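Local coordinates for uncharacterized protein (Deinococcus radiodurans, PDB 3M33) that is of unknown function but probably acts as a methyltransferase, at residues V28-W41 with I161-A173. Numbering follows the deposited sequence.
Sequences VLSGPDPELTFDLW and IVAEDHVSVLAHA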
loop_
_atom_site.group_PDB
_atom_site.type_symbol
_atom_site.label_atom_id
_atom_site.label_comp_id
_atom_site.label_asym_id
_atom_site.label_seq_id
_atom_site.Cartn_x
_atom_site.Cartn_y
_atom_site.Cartn_z
ATOM N N VAL A 28 19.142 -2.597 -1.214
ATOM C CA VAL A 28 19.593 -1.326 -1.775
ATOM C C VAL A 28 19.069 -1.194 -3.214
ATOM O O VAL A 28 19.265 -2.086 -4.042
ATOM C CB VAL A 28 21.134 -1.239 -1.828
ATOM C CG1 VAL A 28 21.581 0.053 -2.533
ATOM C CG2 VAL A 28 21.740 -1.336 -0.437
ATOM N N LEU A 29 18.403 -0.086 -3.513
ATOM C CA LEU A 29 17.898 0.156 -4.863
ATOM C C LEU A 29 19.032 0.628 -5.767
ATOM O O LEU A 29 19.793 1.517 -5.385
ATOM C CB LEU A 29 16.792 1.226 -4.828
ATOM C CG LEU A 29 15.544 0.867 -4.021
ATOM C CD1 LEU A 29 14.709 2.113 -3.714
ATOM C CD2 LEU A 29 14.731 -0.163 -4.760
ATOM N N SER A 30 19.147 0.047 -6.962
ATOM C CA SER A 30 20.092 0.560 -7.955
ATOM C C SER A 30 19.472 1.668 -8.792
ATOM O O SER A 30 20.166 2.362 -9.510
ATOM C CB SER A 30 20.576 -0.546 -8.888
ATOM O OG SER A 30 21.639 -1.273 -8.316
ATOM N N GLY A 31 18.158 1.824 -8.724
ATOM C CA GLY A 31 17.494 2.915 -9.433
ATOM C C GLY A 31 16.441 3.591 -8.552
ATOM O O GLY A 31 16.341 3.273 -7.380
ATOM N N PRO A 32 15.664 4.531 -9.118
ATOM C CA PRO A 32 14.658 5.315 -8.384
ATOM C C PRO A 32 13.632 4.425 -7.677
ATOM O O PRO A 32 13.205 3.419 -8.245
ATOM C CB PRO A 32 13.947 6.112 -9.484
ATOM C CG PRO A 32 14.871 6.091 -10.656
ATOM C CD PRO A 32 15.725 4.876 -10.550
ATOM N N ASP A 33 13.229 4.810 -6.470
ATOM C CA ASP A 33 12.225 4.064 -5.709
ATOM C C ASP A 33 11.022 3.865 -6.593
ATOM O O ASP A 33 10.531 4.821 -7.158
ATOM C CB ASP A 33 11.809 4.855 -4.466
ATOM C CG ASP A 33 10.826 4.080 -3.567
ATOM O OD1 ASP A 33 11.087 3.978 -2.349
ATOM O OD2 ASP A 33 9.811 3.553 -4.066
ATOM N N PRO A 34 10.534 2.622 -6.717
ATOM C CA PRO A 34 9.434 2.371 -7.654
ATOM C C PRO A 34 8.077 2.882 -7.170
ATOM O O PRO A 34 7.098 2.721 -7.900
ATOM C CB PRO A 34 9.421 0.838 -7.774
ATOM C CG PRO A 34 9.964 0.369 -6.477
ATOM C CD PRO A 34 11.005 1.386 -6.076
ATOM N N GLU A 35 8.004 3.488 -5.985
ATOM C CA GLU A 35 6.744 4.102 -5.548
ATOM C C GLU A 35 6.738 5.621 -5.660
ATOM O O GLU A 35 5.769 6.261 -5.279
ATOM C CB GLU A 35 6.364 3.645 -4.133
ATOM C CG GLU A 35 5.913 2.180 -4.086
ATOM C CD GLU A 35 5.625 1.679 -2.680
ATOM O OE1 GLU A 35 5.232 2.498 -1.831
ATOM O OE2 GLU A 35 5.785 0.460 -2.429
ATOM N N LEU A 36 7.801 6.210 -6.202
ATOM C CA LEU A 36 7.824 7.673 -6.384
ATOM C C LEU A 36 6.635 8.175 -7.205
ATOM O O LEU A 36 6.078 9.232 -6.912
ATOM C CB LEU A 36 9.119 8.152 -7.043
ATOM C CG LEU A 36 10.402 7.980 -6.229
ATOM C CD1 LEU A 36 11.625 8.375 -7.067
ATOM C CD2 LEU A 36 10.336 8.775 -4.924
ATOM N N THR A 37 6.249 7.423 -8.234
ATOM C CA THR A 37 5.195 7.883 -9.138
ATOM C C THR A 37 3.872 7.888 -8.404
ATOM O O THR A 37 3.056 8.790 -8.580
ATOM C CB THR A 37 5.110 7.021 -10.424
ATOM O OG1 THR A 37 6.390 7.010 -11.065
ATOM C CG2 THR A 37 4.082 7.603 -11.407
ATOM N N PHE A 38 3.685 6.897 -7.538
ATOM C CA PHE A 38 2.481 6.816 -6.726
ATOM C C PHE A 38 2.379 8.045 -5.813
ATOM O O PHE A 38 1.310 8.630 -5.669
ATOM C CB PHE A 38 2.495 5.525 -5.891
ATOM C CG PHE A 38 1.377 5.435 -4.880
ATOM C CD1 PHE A 38 0.168 4.846 -5.212
ATOM C CD2 PHE A 38 1.547 5.920 -3.597
ATOM C CE1 PHE A 38 -0.843 4.749 -4.291
ATOM C CE2 PHE A 38 0.533 5.825 -2.658
ATOM C CZ PHE A 38 -0.667 5.244 -3.011
ATOM N N ASP A 39 3.487 8.437 -5.195
ATOM C CA ASP A 39 3.478 9.624 -4.334
ATOM C C ASP A 39 3.117 10.860 -5.140
ATOM O O ASP A 39 2.344 11.682 -4.684
ATOM C CB ASP A 39 4.845 9.872 -3.677
ATOM C CG ASP A 39 5.197 8.830 -2.642
ATOM O OD1 ASP A 39 4.375 7.924 -2.391
ATOM O OD2 ASP A 39 6.315 8.916 -2.096
ATOM N N LEU A 40 3.716 11.009 -6.321
ATOM C CA LEU A 40 3.391 12.137 -7.187
ATOM C C LEU A 40 1.911 12.161 -7.576
ATOM O O LEU A 40 1.275 13.205 -7.535
ATOM C CB LEU A 40 4.202 12.083 -8.477
ATOM C CG LEU A 40 5.637 12.577 -8.448
ATOM C CD1 LEU A 40 5.977 13.079 -9.846
ATOM C CD2 LEU A 40 5.822 13.683 -7.399
ATOM N N TRP A 41 1.369 11.011 -7.977
ATOM C CA TRP A 41 -0.027 10.957 -8.397
ATOM C C TRP A 41 -0.937 11.306 -7.217
ATOM O O TRP A 41 -1.917 12.038 -7.365
ATOM C CB TRP A 41 -0.375 9.563 -8.891
ATOM C CG TRP A 41 0.173 9.224 -10.248
ATOM C CD1 TRP A 41 1.033 9.964 -10.995
ATOM C CD2 TRP A 41 -0.123 8.047 -11.016
ATOM N NE1 TRP A 41 1.295 9.321 -12.184
ATOM C CE2 TRP A 41 0.595 8.144 -12.218
ATOM C CE3 TRP A 41 -0.927 6.919 -10.795
ATOM C CZ2 TRP A 41 0.530 7.159 -13.210
ATOM C CZ3 TRP A 41 -0.987 5.945 -11.771
ATOM C CH2 TRP A 41 -0.259 6.071 -12.966
ATOM N N ILE A 161 -10.129 2.508 -15.722
ATOM C CA ILE A 161 -8.749 2.839 -15.411
ATOM C C ILE A 161 -8.351 4.073 -16.215
ATOM O O ILE A 161 -8.524 4.110 -17.425
ATOM C CB ILE A 161 -7.816 1.659 -15.705
ATOM C CG1 ILE A 161 -8.101 0.519 -14.726
ATOM C CG2 ILE A 161 -6.361 2.084 -15.598
ATOM C CD1 ILE A 161 -7.319 -0.736 -15.016
ATOM N N VAL A 162 -7.853 5.102 -15.547
ATOM C CA VAL A 162 -7.411 6.285 -16.278
ATOM C C VAL A 162 -5.877 6.372 -16.359
ATOM O O VAL A 162 -5.342 7.039 -17.223
ATOM C CB VAL A 162 -8.039 7.598 -15.736
ATOM C CG1 VAL A 162 -9.568 7.511 -15.753
ATOM C CG2 VAL A 162 -7.550 7.908 -14.363
ATOM N N ALA A 163 -5.175 5.672 -15.476
ATOM C CA ALA A 163 -3.720 5.634 -15.547
ATOM C C ALA A 163 -3.208 4.342 -14.941
ATOM O O ALA A 163 -3.710 3.884 -13.913
ATOM C CB ALA A 163 -3.102 6.810 -14.822
ATOM N N GLU A 164 -2.176 3.780 -15.557
ATOM C CA GLU A 164 -1.650 2.517 -15.098
ATOM C C GLU A 164 -0.165 2.426 -15.408
ATOM O O GLU A 164 0.255 2.731 -16.512
ATOM C CB GLU A 164 -2.429 1.384 -15.760
ATOM C CG GLU A 164 -2.011 0.002 -15.322
ATOM C CD GLU A 164 -2.978 -1.077 -15.811
ATOM O OE1 GLU A 164 -3.653 -0.870 -16.844
ATOM O OE2 GLU A 164 -3.062 -2.133 -15.156
ATOM N N ASP A 165 0.620 1.985 -14.432
ATOM C CA ASP A 165 2.073 1.892 -14.552
ATOM C C ASP A 165 2.542 0.525 -14.087
ATOM O O ASP A 165 2.154 0.096 -13.006
ATOM C CB ASP A 165 2.723 2.868 -13.587
ATOM C CG ASP A 165 3.263 4.071 -14.250
ATOM O OD1 ASP A 165 4.445 4.394 -13.982
ATOM O OD2 ASP A 165 2.497 4.696 -15.022
ATOM N N HIS A 166 3.423 -0.115 -14.862
ATOM C CA HIS A 166 4.073 -1.346 -14.448
ATOM C C HIS A 166 5.545 -1.012 -14.303
ATOM O O HIS A 166 6.241 -0.798 -15.298
ATOM C CB HIS A 166 3.847 -2.469 -15.482
ATOM C CG HIS A 166 2.404 -2.834 -15.658
ATOM N ND1 HIS A 166 1.689 -3.527 -14.703
ATOM C CD2 HIS A 166 1.543 -2.601 -16.678
ATOM C CE1 HIS A 166 0.449 -3.701 -15.127
ATOM N NE2 HIS A 166 0.334 -3.147 -16.320
ATOM N N VAL A 167 5.997 -0.949 -13.051
ATOM C CA VAL A 167 7.311 -0.421 -12.704
ATOM C C VAL A 167 8.217 -1.520 -12.183
ATOM O O VAL A 167 7.777 -2.396 -11.424
ATOM C CB VAL A 167 7.196 0.619 -11.558
ATOM C CG1 VAL A 167 8.504 1.388 -11.407
ATOM C CG2 VAL A 167 6.058 1.575 -11.818
ATOM N N SER A 168 9.492 -1.456 -12.544
ATOM C CA SER A 168 10.443 -2.499 -12.153
ATOM C C SER A 168 11.811 -1.853 -11.932
ATOM O O SER A 168 12.296 -1.146 -12.786
ATOM C CB SER A 168 10.539 -3.551 -13.263
ATOM O OG SER A 168 11.460 -4.578 -12.930
ATOM N N VAL A 169 12.430 -2.092 -10.784
ATOM C CA VAL A 169 13.706 -1.457 -10.462
ATOM C C VAL A 169 14.708 -2.476 -9.914
ATOM O O VAL A 169 14.376 -3.291 -9.054
ATOM C CB VAL A 169 13.495 -0.332 -9.436
ATOM C CG1 VAL A 169 14.812 0.411 -9.170
ATOM C CG2 VAL A 169 12.457 0.629 -9.963
ATOM N N LEU A 170 15.932 -2.457 -10.426
ATOM C CA LEU A 170 16.948 -3.381 -9.947
ATOM C C LEU A 170 17.256 -3.090 -8.480
ATOM O O LEU A 170 17.476 -1.942 -8.104
ATOM C CB LEU A 170 18.230 -3.240 -10.779
ATOM C CG LEU A 170 19.409 -4.133 -10.391
ATOM C CD1 LEU A 170 19.035 -5.604 -10.592
ATOM C CD2 LEU A 170 20.662 -3.796 -11.183
ATOM N N ALA A 171 17.265 -4.127 -7.650
ATOM C CA ALA A 171 17.739 -3.986 -6.276
ATOM C C ALA A 171 18.661 -5.148 -5.935
ATOM O O ALA A 171 18.733 -6.125 -6.686
ATOM C CB ALA A 171 16.562 -3.947 -5.311
ATOM N N HIS A 172 19.367 -5.046 -4.808
ATOM C CA HIS A 172 20.166 -6.168 -4.299
ATOM C C HIS A 172 19.834 -6.452 -2.844
ATOM O O HIS A 172 19.655 -5.524 -2.046
ATOM C CB HIS A 172 21.662 -5.876 -4.397
ATOM C CG HIS A 172 22.135 -5.614 -5.790
ATOM N ND1 HIS A 172 22.743 -6.582 -6.564
ATOM C CD2 HIS A 172 22.090 -4.495 -6.549
ATOM C CE1 HIS A 172 23.048 -6.068 -7.741
ATOM N NE2 HIS A 172 22.665 -4.804 -7.758
ATOM N N ALA A 173 19.739 -7.735 -2.507
ATOM C CA ALA A 173 19.735 -8.164 -1.110
ATOM C C ALA A 173 21.204 -8.324 -0.711
ATOM O O ALA A 173 21.924 -9.144 -1.294
ATOM C CB ALA A 173 18.997 -9.465 -0.959
#
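Val28 and His172 form an antiparallel hydrogen-bonded pair: Val28 N donates to His172 O and His172 N to Val28 O, both at 3.1 Å. Ser30 N adds a shorter bond to Leu170 O (2.8 Å), while Leu29 and Ala171 make the non-hydrogen-bonded pair between. Further along, Val169 meets the loop that follows with both methyls; CG1, anti to the backbone N (chi1 -176°), lies 3.6 Å from Gly31 C, and CG2, anti to the carbonyl carbon, reaches Pro34 CB at 3.7 Å. The same CB meets Val167 CG1 at 3.8 Å, seating the proline over two valines of one strand face. Residues 28-29 are thus a short edge strand outside strand 160-173, added to a sheet whose parallel strands run 136-142, 112-118, 51-55, 72-77, 94-97, with antiparallel 204-216 between 136-142 and 160-173, an order consistent with a class I methyltransferase fold. The first turns of helix 36-45 run nearly antiparallel to strand 160-173 (158°). At the far end Trp41 comes down from the helix, CH2 3.5 Å from Ala163 CB; Asp165 OD2 lies 3.6 Å from Trp41 CZ2, with carboxylate and ring planes 79° apart. Within the helix, Thr37 CG2 sits over one indole face, offset toward its rim. The helix entry is fixed by a capping bond from Glu35 N to the anti lone pair of Asp33 OD2, and the Glu35 carboxylate forms salt bridges with Arg118, Arg119 and Arg210.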